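Local coordinates for putative cell adhesion protein (Bacteroides fragilis, PDB 4H40), which is a putative cell-adhesion protein of the fimbrillin-like family, probably a component of a distinct type of bacterial pilus, at residues D53-R58 with Y76-A81; D64-L69 with T114-I119; E192-L197 with V303-G308; Q210-N215 with G256-D261. One frame throughout, in Å; residues are numbered along the deposited sequence.

Contact 1 of 4, residues D53-R58 with Y76-A81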
loop_
_atom_site.group_PDB
_atom_site.type_symbol
_atom_site.label_atom_id
_atom_site.label_comp_id
_atom_site.label_asym_id
_atom_site.label_seq_id
_atom_site.Cartn_x
_atom_site.Cartn_y
_atom_site.Cartn_z
ATOM N N ASP B 53 5.418 28.248 19.390
ATOM C CA ASP B 53 4.997 29.546 19.898
ATOM C C ASP B 53 3.461 29.610 19.956
ATOM O O ASP B 53 2.800 29.246 18.978
ATOM C CB ASP B 53 5.571 30.647 18.989
ATOM C CG ASP B 53 5.472 32.048 19.539
ATOM O OD1 ASP B 53 4.389 32.652 19.424
ATOM O OD2 ASP B 53 6.497 32.567 20.023
ATOM N N GLY B 54 2.923 30.014 21.112
ATOM C CA GLY B 54 1.486 30.143 21.331
ATOM C C GLY B 54 0.814 28.918 21.916
ATOM O O GLY B 54 -0.357 28.974 22.300
ATOM N N SER B 55 1.541 27.792 21.977
ATOM C CA SER B 55 1.040 26.554 22.570
ATOM C C SER B 55 1.039 26.680 24.086
ATOM O O SER B 55 1.679 27.579 24.632
ATOM C CB SER B 55 1.865 25.350 22.120
ATOM O OG SER B 55 3.156 25.328 22.699
ATOM N N THR B 56 0.274 25.823 24.760
ATOM C CA THR B 56 0.197 25.861 26.218
ATOM C C THR B 56 0.685 24.554 26.787
ATOM O O THR B 56 0.580 23.516 26.121
ATOM C CB THR B 56 -1.233 26.166 26.725
ATOM O OG1 THR B 56 -2.137 25.143 26.295
ATOM C CG2 THR B 56 -1.730 27.542 26.311
ATOM N N ILE B 57 1.241 24.604 28.003
ATOM C CA ILE B 57 1.674 23.414 28.726
ATOM C C ILE B 57 1.020 23.445 30.093
ATOM O O ILE B 57 0.861 24.521 30.655
ATOM C CB ILE B 57 3.228 23.202 28.817
ATOM C CG1 ILE B 57 3.929 24.192 29.727
ATOM C CG2 ILE B 57 3.920 23.138 27.464
ATOM C CD1 ILE B 57 4.475 23.536 30.924
ATOM N N ARG B 58 0.617 22.286 30.609
ATOM C CA ARG B 58 0.103 22.115 31.966
ATOM C C ARG B 58 1.137 21.397 32.823
ATOM O O ARG B 58 1.602 20.315 32.470
ATOM C CB ARG B 58 -1.226 21.343 32.026
ATOM C CG ARG B 58 -1.609 20.936 33.470
ATOM C CD ARG B 58 -3.008 20.388 33.628
ATOM N NE ARG B 58 -4.015 21.299 33.085
ATOM C CZ ARG B 58 -4.605 22.278 33.761
ATOM N NH1 ARG B 58 -4.319 22.479 35.040
ATOM N NH2 ARG B 58 -5.497 23.055 33.165
ATOM N N TYR B 76 0.867 27.239 31.395
ATOM C CA TYR B 76 1.819 28.229 30.873
ATOM C C TYR B 76 1.638 28.480 29.390
ATOM O O TYR B 76 1.215 27.574 28.678
ATOM C CB TYR B 76 3.265 27.783 31.132
ATOM C CG TYR B 76 3.634 27.774 32.593
ATOM C CD1 TYR B 76 3.393 26.654 33.388
ATOM C CD2 TYR B 76 4.248 28.874 33.184
ATOM C CE1 TYR B 76 3.730 26.639 34.742
ATOM C CE2 TYR B 76 4.580 28.873 34.541
ATOM C CZ TYR B 76 4.322 27.749 35.315
ATOM O OH TYR B 76 4.688 27.697 36.638
ATOM N N LEU B 77 1.950 29.709 28.929
ATOM C CA LEU B 77 1.897 30.070 27.513
ATOM C C LEU B 77 3.327 30.120 26.979
ATOM O O LEU B 77 4.223 30.655 27.637
ATOM C CB LEU B 77 1.153 31.397 27.278
ATOM C CG LEU B 77 1.021 31.856 25.820
ATOM C CD1 LEU B 77 0.025 31.011 25.049
ATOM C CD2 LEU B 77 0.624 33.288 25.740
ATOM N N VAL B 78 3.546 29.500 25.822
ATOM C CA VAL B 78 4.866 29.428 25.197
ATOM C C VAL B 78 5.045 30.618 24.253
ATOM O O VAL B 78 4.159 30.914 23.443
ATOM C CB VAL B 78 5.079 28.071 24.449
ATOM C CG1 VAL B 78 6.445 28.002 23.749
ATOM C CG2 VAL B 78 4.885 26.872 25.374
ATOM N N ARG B 79 6.195 31.286 24.366
ATOM C CA ARG B 79 6.628 32.369 23.492
ATOM C C ARG B 79 8.118 32.187 23.251
ATOM O O ARG B 79 8.921 32.250 24.190
ATOM C CB ARG B 79 6.305 33.787 24.029
ATOM C CG ARG B 79 4.826 34.187 24.066
ATOM C CD ARG B 79 4.115 34.229 22.720
ATOM N NE ARG B 79 2.666 34.305 22.917
ATOM C CZ ARG B 79 1.755 34.077 21.977
ATOM N NH1 ARG B 79 2.128 33.743 20.746
ATOM N NH2 ARG B 79 0.462 34.166 22.263
ATOM N N ASN B 80 8.476 31.907 21.985
ATOM C CA ASN B 80 9.854 31.708 21.540
ATOM C C ASN B 80 10.549 33.071 21.443
ATOM O O ASN B 80 11.015 33.487 20.377
ATOM C CB ASN B 80 9.886 30.927 20.221
ATOM C CG ASN B 80 9.539 29.462 20.360
ATOM O OD1 ASN B 80 9.339 28.924 21.457
ATOM N ND2 ASN B 80 9.479 28.775 19.241
ATOM N N ALA B 81 10.621 33.749 22.608
ATOM C CA ALA B 81 11.161 35.083 22.774
ATOM C C ALA B 81 12.522 35.095 23.489
ATOM O O ALA B 81 13.090 36.171 23.638
ATOM C CB ALA B 81 10.162 35.935 23.538
#
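Two torsions bring Asp53 and Arg79 together: the aspartate swings CG opposite its own backbone N (chi1 -168°), beside its carbonyl carbon, while the arginine chain folds at CG (chi2 -62°) and brings its guanidinium back over Gly54, in the loop just before strand 56-62. The result is a salt bridge, NH1 of Arg79 to OD1 of Asp53 at 2.8 Å, near the guanidinium plane and on the syn side of the carboxylate, though tilted out of the carboxylate plane; the two planes stand 55° apart. The second oxygen, OD2 of Asp53, accepts from the backbone N of Asn80 at 2.9 Å on its anti side, and CA of Gly54 lies over one face of the same guanidinium. From here an antiparallel pairing runs back along the hairpin of strands 56-62 and 74-79: Gly54 N binds Val78 O, Val78 N binds Ser55 O, and Ile57 and Tyr76 form a hydrogen-bonded pair through both N and O. Between them Thr56 and Leu77 make a non-hydrogen-bonded pair. On the face of Ile57 and Tyr76, CG1 of Ile57 packs on CB of Tyr76 (3.9 Å); Val100 touches the Thr56 and Leu77 face. Both carboxylate oxygens of Asp53 are thus engaged, one by a charge and one by an amide, which restrains the carboxylate's rotation where the regular hairpin pairing ends.

Contact 2 of 4, residues D64-L69 with T114-I119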
loop_
_atom_site.group_PDB
_atom_site.type_symbol
_atom_site.label_atom_id
_atom_site.label_comp_id
_atom_site.label_asym_id
_atom_site.label_seq_id
_atom_site.Cartn_x
_atom_site.Cartn_y
_atom_site.Cartn_z
ATOM N N ASP B 64 5.630 13.185 47.126
ATOM C CA ASP B 64 6.667 12.141 47.088
ATOM C C ASP B 64 6.072 10.710 46.987
ATOM O O ASP B 64 6.766 9.798 46.537
ATOM C CB ASP B 64 7.622 12.248 48.303
ATOM C CG ASP B 64 6.952 12.462 49.648
ATOM O OD1 ASP B 64 6.162 11.582 50.070
ATOM O OD2 ASP B 64 7.260 13.481 50.307
ATOM N N ALA B 65 4.790 10.535 47.364
ATOM C CA ALA B 65 4.072 9.262 47.304
ATOM C C ALA B 65 3.232 9.127 46.001
ATOM O O ALA B 65 2.430 8.196 45.881
ATOM C CB ALA B 65 3.184 9.111 48.529
ATOM N N LYS B 66 3.451 10.043 45.026
ATOM C CA LYS B 66 2.818 10.106 43.694
ATOM C C LYS B 66 1.291 10.389 43.752
ATOM O O LYS B 66 0.542 9.939 42.872
ATOM C CB LYS B 66 3.108 8.840 42.850
ATOM C CG LYS B 66 4.559 8.701 42.401
ATOM C CD LYS B 66 4.731 7.451 41.560
ATOM C CE LYS B 66 6.164 7.168 41.176
ATOM N NZ LYS B 66 6.250 6.105 40.129
ATOM N N ASN B 67 0.850 11.198 44.751
ATOM C CA ASN B 67 -0.555 11.613 44.912
ATOM C C ASN B 67 -0.741 13.015 44.347
ATOM O O ASN B 67 0.088 13.894 44.600
ATOM C CB ASN B 67 -1.014 11.560 46.370
ATOM C CG ASN B 67 -0.816 10.225 47.042
ATOM O OD1 ASN B 67 -1.330 9.185 46.605
ATOM N ND2 ASN B 67 -0.076 10.237 48.143
ATOM N N LEU B 68 -1.833 13.222 43.592
ATOM C CA LEU B 68 -2.152 14.482 42.919
ATOM C C LEU B 68 -2.291 15.673 43.879
ATOM O O LEU B 68 -2.971 15.584 44.909
ATOM C CB LEU B 68 -3.441 14.322 42.093
ATOM C CG LEU B 68 -3.811 15.448 41.124
ATOM C CD1 LEU B 68 -2.708 15.708 40.113
ATOM C CD2 LEU B 68 -5.110 15.123 40.413
ATOM N N LEU B 69 -1.647 16.794 43.510
ATOM C CA LEU B 69 -1.703 18.040 44.267
ATOM C C LEU B 69 -2.342 19.112 43.391
ATOM O O LEU B 69 -1.645 19.939 42.796
ATOM C CB LEU B 69 -0.309 18.478 44.790
ATOM C CG LEU B 69 0.442 17.538 45.758
ATOM C CD1 LEU B 69 1.751 18.139 46.177
ATOM C CD2 LEU B 69 -0.389 17.183 46.979
ATOM N N THR B 114 9.959 17.215 48.123
ATOM C CA THR B 114 10.190 16.455 46.900
ATOM C C THR B 114 8.843 16.175 46.277
ATOM O O THR B 114 7.927 15.682 46.942
ATOM C CB THR B 114 11.025 15.190 47.156
ATOM O OG1 THR B 114 12.208 15.550 47.881
ATOM C CG2 THR B 114 11.419 14.473 45.862
ATOM N N TYR B 115 8.739 16.513 44.990
ATOM C CA TYR B 115 7.543 16.396 44.165
ATOM C C TYR B 115 7.822 15.727 42.819
ATOM O O TYR B 115 8.891 15.916 42.240
ATOM C CB TYR B 115 6.957 17.801 43.885
ATOM C CG TYR B 115 6.659 18.622 45.116
ATOM C CD1 TYR B 115 5.421 18.541 45.749
ATOM C CD2 TYR B 115 7.605 19.499 45.637
ATOM C CE1 TYR B 115 5.143 19.298 46.889
ATOM C CE2 TYR B 115 7.340 20.256 46.779
ATOM C CZ TYR B 115 6.104 20.160 47.398
ATOM O OH TYR B 115 5.840 20.918 48.516
ATOM N N TYR B 116 6.834 14.991 42.302
ATOM C CA TYR B 116 6.869 14.402 40.966
ATOM C C TYR B 116 6.107 15.329 40.068
ATOM O O TYR B 116 5.155 15.955 40.530
ATOM C CB TYR B 116 6.236 13.004 40.953
ATOM C CG TYR B 116 7.119 11.927 41.541
ATOM C CD1 TYR B 116 8.135 11.344 40.788
ATOM C CD2 TYR B 116 6.908 11.454 42.833
ATOM C CE1 TYR B 116 8.941 10.339 41.317
ATOM C CE2 TYR B 116 7.699 10.441 43.369
ATOM C CZ TYR B 116 8.718 9.887 42.609
ATOM O OH TYR B 116 9.509 8.889 43.125
ATOM N N PHE B 117 6.502 15.458 38.808
ATOM C CA PHE B 117 5.742 16.331 37.930
ATOM C C PHE B 117 5.642 15.748 36.529
ATOM O O PHE B 117 6.566 15.100 36.030
ATOM C CB PHE B 117 6.268 17.796 37.922
ATOM C CG PHE B 117 7.670 18.011 37.401
ATOM C CD1 PHE B 117 8.766 17.894 38.244
ATOM C CD2 PHE B 117 7.894 18.350 36.068
ATOM C CE1 PHE B 117 10.072 18.061 37.752
ATOM C CE2 PHE B 117 9.201 18.527 35.576
ATOM C CZ PHE B 117 10.281 18.387 36.425
ATOM N N ARG B 118 4.471 15.953 35.923
ATOM C CA ARG B 118 4.144 15.534 34.564
ATOM C C ARG B 118 3.719 16.756 33.769
ATOM O O ARG B 118 3.315 17.772 34.352
ATOM C CB ARG B 118 3.050 14.452 34.543
ATOM C CG ARG B 118 3.401 13.214 35.334
ATOM C CD ARG B 118 2.645 12.011 34.842
ATOM N NE ARG B 118 3.520 10.848 34.890
ATOM C CZ ARG B 118 3.727 10.009 33.884
ATOM N NH1 ARG B 118 3.069 10.150 32.746
ATOM N NH2 ARG B 118 4.570 9.007 34.019
ATOM N N ILE B 119 3.853 16.673 32.439
ATOM C CA ILE B 119 3.510 17.755 31.515
ATOM C C ILE B 119 2.538 17.243 30.493
ATOM O O ILE B 119 2.627 16.089 30.069
ATOM C CB ILE B 119 4.757 18.386 30.792
ATOM C CG1 ILE B 119 6.061 18.417 31.630
ATOM C CG2 ILE B 119 4.432 19.730 30.108
ATOM C CD1 ILE B 119 6.059 19.307 32.796
HETATM O O HOH W 1 6.651 15.719 49.114
#
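Lys66 and Tyr116 make the closer-packed part of this contact. The extended lysine chain passes obliquely over one face of the tyrosine ring, its CG 4.0 Å from the centroid of the Tyr116 ring in a CH-pi contact, while the ring edge is met by the carbonyl O of Asp64, 3.4 Å from CE2 of Tyr116. The ammonium lies farther out: NZ of Lys66 is 5.4 Å from the same centroid, at most a weak cation-pi attraction. Tyr116 takes up this position with CG opposite its carbonyl carbon (chi1 -76°), and its CB points at the turn. Residues 64-69 belong to the connection between strands 56-62 and 74-79 of the hairpin, folded here against strand 113-121, which pairs with 56-62 in this fimbrillin-like fold of the transthyretin clan. Preceding Tyr116, Tyr115 directs its CB away from the turn, yet the edge of its ring reaches CD1 of Leu69, 3.7 Å from CE1 of Tyr115, the two side chains roughly perpendicular; its hydroxyl is bonded to Lys111 O. The looser side lies at exposed Asp64, where a water bridges the segments, donating to OD2 of Asp64 at 2.6 Å and to the carbonyl O of Thr114, an approach so short that its exact length is doubtful, while accepting only weakly from Asp64 N.

Contact 3 of 4, residues E192-L197 with V303-G308; sequences EGVHTL and VKISNG
Val194 and Val303 pack where the turn leaving strand 177-190 for strand 197-207 passes the end of strand 296-305, a link between two sheets consistent with a transthyretin-like β-sandwich. Each valine sets CG1 opposite its backbone N (chi1 179° for Val194), leaving CG2 beside that N. The Val194 branch facing strand 296-305 is CG2: it lies 4.0 Å from CG1 of Val303 and 4.4 Å from CD1 of Ile305. The other branch of Val303, CG2, meets CD1 of Leu197 at 4.2 Å, so the two methyls of Val303 meet one residue of the turn, Val194, and the first residue of the next strand, Leu197. Leu273 and Val275 of strand 266-275 and Val188 of strand 177-190 also pack on this cluster. Ile305 turns CG1 opposite its carbonyl carbon (chi1 -44°), which lays that methylene against the backbone of the turn, 3.4 Å from O of Glu192 and 3.8 Å from O of Gly193. Gly193 adopts a positive phi, a backbone shape that glycine readily takes, and Asn276 holds the turn from outside by bonds to Gly193 O, His195 N and Thr196 N. At the exposed margin the ends of Glu192 and Lys304 both lead away, while the backbone N of Ile305 donates to O of Glu192 at 2.9 Å.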
loop_
_atom_site.group_PDB
_atom_site.type_symbol
_atom_site.label_atom_id
_atom_site.label_comp_id
_atom_site.label_asym_id
_atom_site.label_seq_id
_atom_site.Cartn_x
_atom_site.Cartn_y
_atom_site.Cartn_z
ATOM N N GLU B 192 -1.969 15.917 -14.081
ATOM C CA GLU B 192 -2.297 16.182 -15.473
ATOM C C GLU B 192 -3.760 16.623 -15.618
ATOM O O GLU B 192 -4.679 15.891 -15.227
ATOM C CB GLU B 192 -1.998 14.937 -16.331
ATOM C CG GLU B 192 -2.036 15.175 -17.832
ATOM C CD GLU B 192 -0.705 15.312 -18.549
ATOM O OE1 GLU B 192 0.335 15.481 -17.871
ATOM O OE2 GLU B 192 -0.708 15.259 -19.803
ATOM N N GLY B 193 -3.929 17.845 -16.132
ATOM C CA GLY B 193 -5.219 18.457 -16.413
ATOM C C GLY B 193 -5.902 19.119 -15.238
ATOM O O GLY B 193 -7.027 19.598 -15.383
ATOM N N VAL B 194 -5.252 19.137 -14.062
ATOM C CA VAL B 194 -5.829 19.742 -12.853
ATOM C C VAL B 194 -5.288 21.148 -12.729
ATOM O O VAL B 194 -4.080 21.353 -12.597
ATOM C CB VAL B 194 -5.592 18.892 -11.579
ATOM C CG1 VAL B 194 -6.197 19.570 -10.353
ATOM C CG2 VAL B 194 -6.175 17.489 -11.756
ATOM N N HIS B 195 -6.185 22.116 -12.847
ATOM C CA HIS B 195 -5.875 23.532 -12.806
ATOM C C HIS B 195 -6.161 24.085 -11.434
ATOM O O HIS B 195 -5.403 24.904 -10.933
ATOM C CB HIS B 195 -6.692 24.271 -13.871
ATOM C CG HIS B 195 -6.461 23.760 -15.253
ATOM N ND1 HIS B 195 -5.201 23.759 -15.820
ATOM C CD2 HIS B 195 -7.334 23.225 -16.135
ATOM C CE1 HIS B 195 -5.350 23.234 -17.025
ATOM N NE2 HIS B 195 -6.614 22.893 -17.256
ATOM N N THR B 196 -7.272 23.666 -10.834
ATOM C CA THR B 196 -7.684 24.101 -9.502
ATOM C C THR B 196 -8.032 22.876 -8.681
ATOM O O THR B 196 -8.715 21.971 -9.160
ATOM C CB THR B 196 -8.855 25.109 -9.532
ATOM O OG1 THR B 196 -10.032 24.444 -9.982
ATOM C CG2 THR B 196 -8.571 26.331 -10.374
ATOM N N LEU B 197 -7.566 22.870 -7.434
ATOM C CA LEU B 197 -7.747 21.794 -6.488
ATOM C C LEU B 197 -7.948 22.420 -5.120
ATOM O O LEU B 197 -7.033 23.030 -4.571
ATOM C CB LEU B 197 -6.505 20.879 -6.557
ATOM C CG LEU B 197 -6.239 19.848 -5.465
ATOM C CD1 LEU B 197 -7.250 18.718 -5.507
ATOM C CD2 LEU B 197 -4.808 19.328 -5.565
ATOM N N VAL B 303 -4.188 13.805 -8.142
ATOM C CA VAL B 303 -5.441 13.871 -8.900
ATOM C C VAL B 303 -5.072 14.068 -10.378
ATOM O O VAL B 303 -4.390 15.032 -10.714
ATOM C CB VAL B 303 -6.410 14.959 -8.376
ATOM C CG1 VAL B 303 -7.735 14.916 -9.125
ATOM C CG2 VAL B 303 -6.659 14.781 -6.896
ATOM N N LYS B 304 -5.473 13.126 -11.238
ATOM C CA LYS B 304 -5.177 13.129 -12.677
ATOM C C LYS B 304 -6.437 13.111 -13.510
ATOM O O LYS B 304 -7.445 12.591 -13.047
ATOM C CB LYS B 304 -4.370 11.857 -13.038
ATOM C CG LYS B 304 -2.875 11.944 -12.789
ATOM C CD LYS B 304 -2.187 10.601 -12.984
ATOM C CE LYS B 304 -0.779 10.621 -12.433
ATOM N NZ LYS B 304 -0.183 9.260 -12.324
ATOM N N ILE B 305 -6.364 13.605 -14.759
ATOM C CA ILE B 305 -7.417 13.479 -15.779
ATOM C C ILE B 305 -6.876 12.489 -16.826
ATOM O O ILE B 305 -5.877 12.806 -17.486
ATOM C CB ILE B 305 -7.888 14.812 -16.432
ATOM C CG1 ILE B 305 -8.101 15.977 -15.423
ATOM C CG2 ILE B 305 -9.091 14.586 -17.362
ATOM C CD1 ILE B 305 -9.242 15.885 -14.441
ATOM N N SER B 306 -7.490 11.284 -16.940
ATOM C CA SER B 306 -7.064 10.254 -17.899
ATOM C C SER B 306 -7.590 10.536 -19.311
ATOM O O SER B 306 -6.823 10.487 -20.287
ATOM C CB SER B 306 -7.477 8.867 -17.437
ATOM O OG SER B 306 -6.514 8.378 -16.519
ATOM N N ASN B 307 -8.884 10.850 -19.410
ATOM C CA ASN B 307 -9.544 11.227 -20.660
ATOM C C ASN B 307 -10.406 12.440 -20.339
ATOM O O ASN B 307 -9.998 13.583 -20.590
ATOM C CB ASN B 307 -10.341 10.059 -21.289
ATOM C CG ASN B 307 -10.805 8.977 -20.346
ATOM O OD1 ASN B 307 -11.932 9.022 -19.839
ATOM N ND2 ASN B 307 -9.949 7.993 -20.093
ATOM N N GLY B 308 -11.546 12.166 -19.716
ATOM C CA GLY B 308 -12.489 13.151 -19.205
ATOM C C GLY B 308 -12.704 12.817 -17.747
ATOM O O GLY B 308 -13.112 13.665 -16.941
#

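Contact 4 of 4, residues Q210-N215 with G256-D261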
loop_
_atom_site.group_PDB
_atom_site.type_symbol
_atom_site.label_atom_id
_atom_site.label_comp_id
_atom_site.label_asym_id
_atom_site.label_seq_id
_atom_site.Cartn_x
_atom_site.Cartn_y
_atom_site.Cartn_z
ATOM N N GLN B 210 -10.210 3.975 16.208
ATOM C CA GLN B 210 -10.513 3.744 17.617
ATOM C C GLN B 210 -11.584 4.670 18.115
ATOM O O GLN B 210 -11.521 5.877 17.852
ATOM C CB GLN B 210 -9.251 3.948 18.467
ATOM C CG GLN B 210 -9.410 3.658 19.958
ATOM C CD GLN B 210 -9.197 2.203 20.243
ATOM O OE1 GLN B 210 -8.072 1.697 20.174
ATOM N NE2 GLN B 210 -10.277 1.496 20.542
ATOM N N GLN B 211 -12.575 4.109 18.834
ATOM C CA GLN B 211 -13.577 4.919 19.515
ATOM C C GLN B 211 -12.917 5.350 20.837
ATOM O O GLN B 211 -12.345 4.485 21.507
ATOM C CB GLN B 211 -14.897 4.159 19.717
ATOM C CG GLN B 211 -16.071 5.066 20.116
ATOM C CD GLN B 211 -16.628 5.884 18.967
ATOM O OE1 GLN B 211 -16.343 7.085 18.825
ATOM N NE2 GLN B 211 -17.431 5.253 18.115
ATOM N N PRO B 212 -12.864 6.664 21.171
ATOM C CA PRO B 212 -12.167 7.102 22.415
ATOM C C PRO B 212 -12.589 6.383 23.716
ATOM O O PRO B 212 -13.791 6.141 23.970
ATOM C CB PRO B 212 -12.488 8.590 22.496
ATOM C CG PRO B 212 -12.777 8.985 21.073
ATOM C CD PRO B 212 -13.427 7.812 20.429
ATOM N N LEU B 213 -11.560 6.025 24.537
ATOM C CA LEU B 213 -11.687 5.283 25.811
ATOM C C LEU B 213 -12.718 5.895 26.776
ATOM O O LEU B 213 -12.773 7.115 26.934
ATOM C CB LEU B 213 -10.322 5.188 26.513
ATOM N N ASP B 214 -13.527 5.031 27.413
ATOM C CA ASP B 214 -14.585 5.399 28.363
ATOM C C ASP B 214 -14.006 5.964 29.688
ATOM O O ASP B 214 -12.891 5.607 30.083
ATOM C CB ASP B 214 -15.476 4.170 28.641
ATOM C CG ASP B 214 -16.706 4.388 29.519
ATOM O OD1 ASP B 214 -17.129 5.559 29.684
ATOM O OD2 ASP B 214 -17.274 3.383 30.001
ATOM N N ASN B 215 -14.780 6.845 30.368
ATOM C CA ASN B 215 -14.413 7.466 31.652
ATOM C C ASN B 215 -14.671 6.496 32.838
ATOM O O ASN B 215 -14.314 6.825 33.976
ATOM C CB ASN B 215 -15.169 8.802 31.859
ATOM C CG ASN B 215 -14.464 9.847 32.720
ATOM O OD1 ASN B 215 -13.259 9.786 33.002
ATOM N ND2 ASN B 215 -15.199 10.877 33.113
ATOM N N GLY B 256 -4.636 14.129 14.050
ATOM C CA GLY B 256 -4.234 13.177 15.063
ATOM C C GLY B 256 -5.243 12.058 15.053
ATOM O O GLY B 256 -6.426 12.293 14.779
ATOM N N VAL B 257 -4.783 10.842 15.313
ATOM C CA VAL B 257 -5.646 9.677 15.445
ATOM C C VAL B 257 -5.129 8.899 16.648
ATOM O O VAL B 257 -3.924 8.863 16.896
ATOM C CB VAL B 257 -5.838 8.794 14.163
ATOM C CG1 VAL B 257 -6.539 9.575 13.059
ATOM C CG2 VAL B 257 -4.530 8.231 13.651
ATOM N N LEU B 258 -6.030 8.337 17.422
ATOM C CA LEU B 258 -5.635 7.579 18.595
ATOM C C LEU B 258 -4.966 6.277 18.181
ATOM O O LEU B 258 -5.405 5.716 17.171
ATOM C CB LEU B 258 -6.867 7.259 19.461
ATOM C CG LEU B 258 -7.624 8.407 20.093
ATOM C CD1 LEU B 258 -8.890 7.872 20.748
ATOM C CD2 LEU B 258 -6.777 9.125 21.123
ATOM N N PRO B 259 -3.967 5.739 18.953
ATOM C CA PRO B 259 -3.386 4.440 18.586
ATOM C C PRO B 259 -4.489 3.401 18.406
ATOM O O PRO B 259 -5.379 3.280 19.262
ATOM C CB PRO B 259 -2.463 4.124 19.761
ATOM C CG PRO B 259 -2.072 5.470 20.280
ATOM C CD PRO B 259 -3.329 6.275 20.176
ATOM N N THR B 260 -4.506 2.763 17.219
ATOM C CA THR B 260 -5.518 1.778 16.866
ATOM C C THR B 260 -4.950 0.651 16.031
ATOM O O THR B 260 -4.132 0.867 15.143
ATOM C CB THR B 260 -6.749 2.423 16.184
ATOM O OG1 THR B 260 -7.799 1.452 16.119
ATOM C CG2 THR B 260 -6.471 2.974 14.809
ATOM N N ASP B 261 -5.424 -0.564 16.347
ATOM C CA ASP B 261 -5.122 -1.827 15.675
ATOM C C ASP B 261 -6.236 -2.139 14.666
ATOM O O ASP B 261 -7.350 -2.511 15.055
ATOM C CB ASP B 261 -4.975 -2.980 16.709
ATOM C CG ASP B 261 -4.787 -4.367 16.109
ATOM O OD1 ASP B 261 -4.288 -4.461 14.954
ATOM O OD2 ASP B 261 -5.130 -5.362 16.793
HETATM O O HOH W 2 -7.818 5.682 16.032
#
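Gln210 and Thr260 lie side by side, running opposite ways, their CB atoms 3.7 Å apart; CB of Gln210 also sits 4.2 Å from CB of Leu258. Two residues on, Pro212 lies across Leu258, roughly perpendicular to it. The leucine, with CG opposite its carbonyl carbon (chi1 -64°), brings CD1 to 3.8 Å from CA of Pro212 and 4.1 Å from CG of Pro212. Beside these apolar touches a water bridges the backbones, accepting from N of Gln210 at 2.9 Å and donating to O of Leu258 at 2.7 Å. In the next shell Asn136 holds both segments, its amide bonding to O of Gln210 through ND2 and to N of Leu258 through OD1, so one side chain bonds to both backbones that the water bridges. The Thr260 hydroxyl is bonded to O of Lys230, in the adjoining strand 230-231. Farther out, Val257 is backbone-bonded to Ala182 of strand 177-190 and Thr260 to Leu291 of strand 289-291. The arrangement is that of a chain changing sheets: residues 256-261 leave strand 251-257, bend at Leu258 and Pro259, and enter a small three-stranded mixed sheet, with the loop of Gln210 packed against the bend.

Followed from the N terminus, the chain first closes contact 1, the hairpin of strands 56-62 and 74-79. Contact 2 opens inside that hairpin, at 64-69, and closes only at 114-119, so the two cross; they also touch, CD1 of Ile57 lying 3.9 Å from CG2 of Ile119, since strands 56-62 and 113-121 are neighbours. Contact 3 closes a loop of 105 residues, tying the turn between strands 177-190 and 197-207 to the end of strand 296-305. Nested within it, contact 4 ties the loop after strand 197-207 to the bend between strands 251-257 and 260-262. The centres of contacts 2 and 3 are about 57 Å apart.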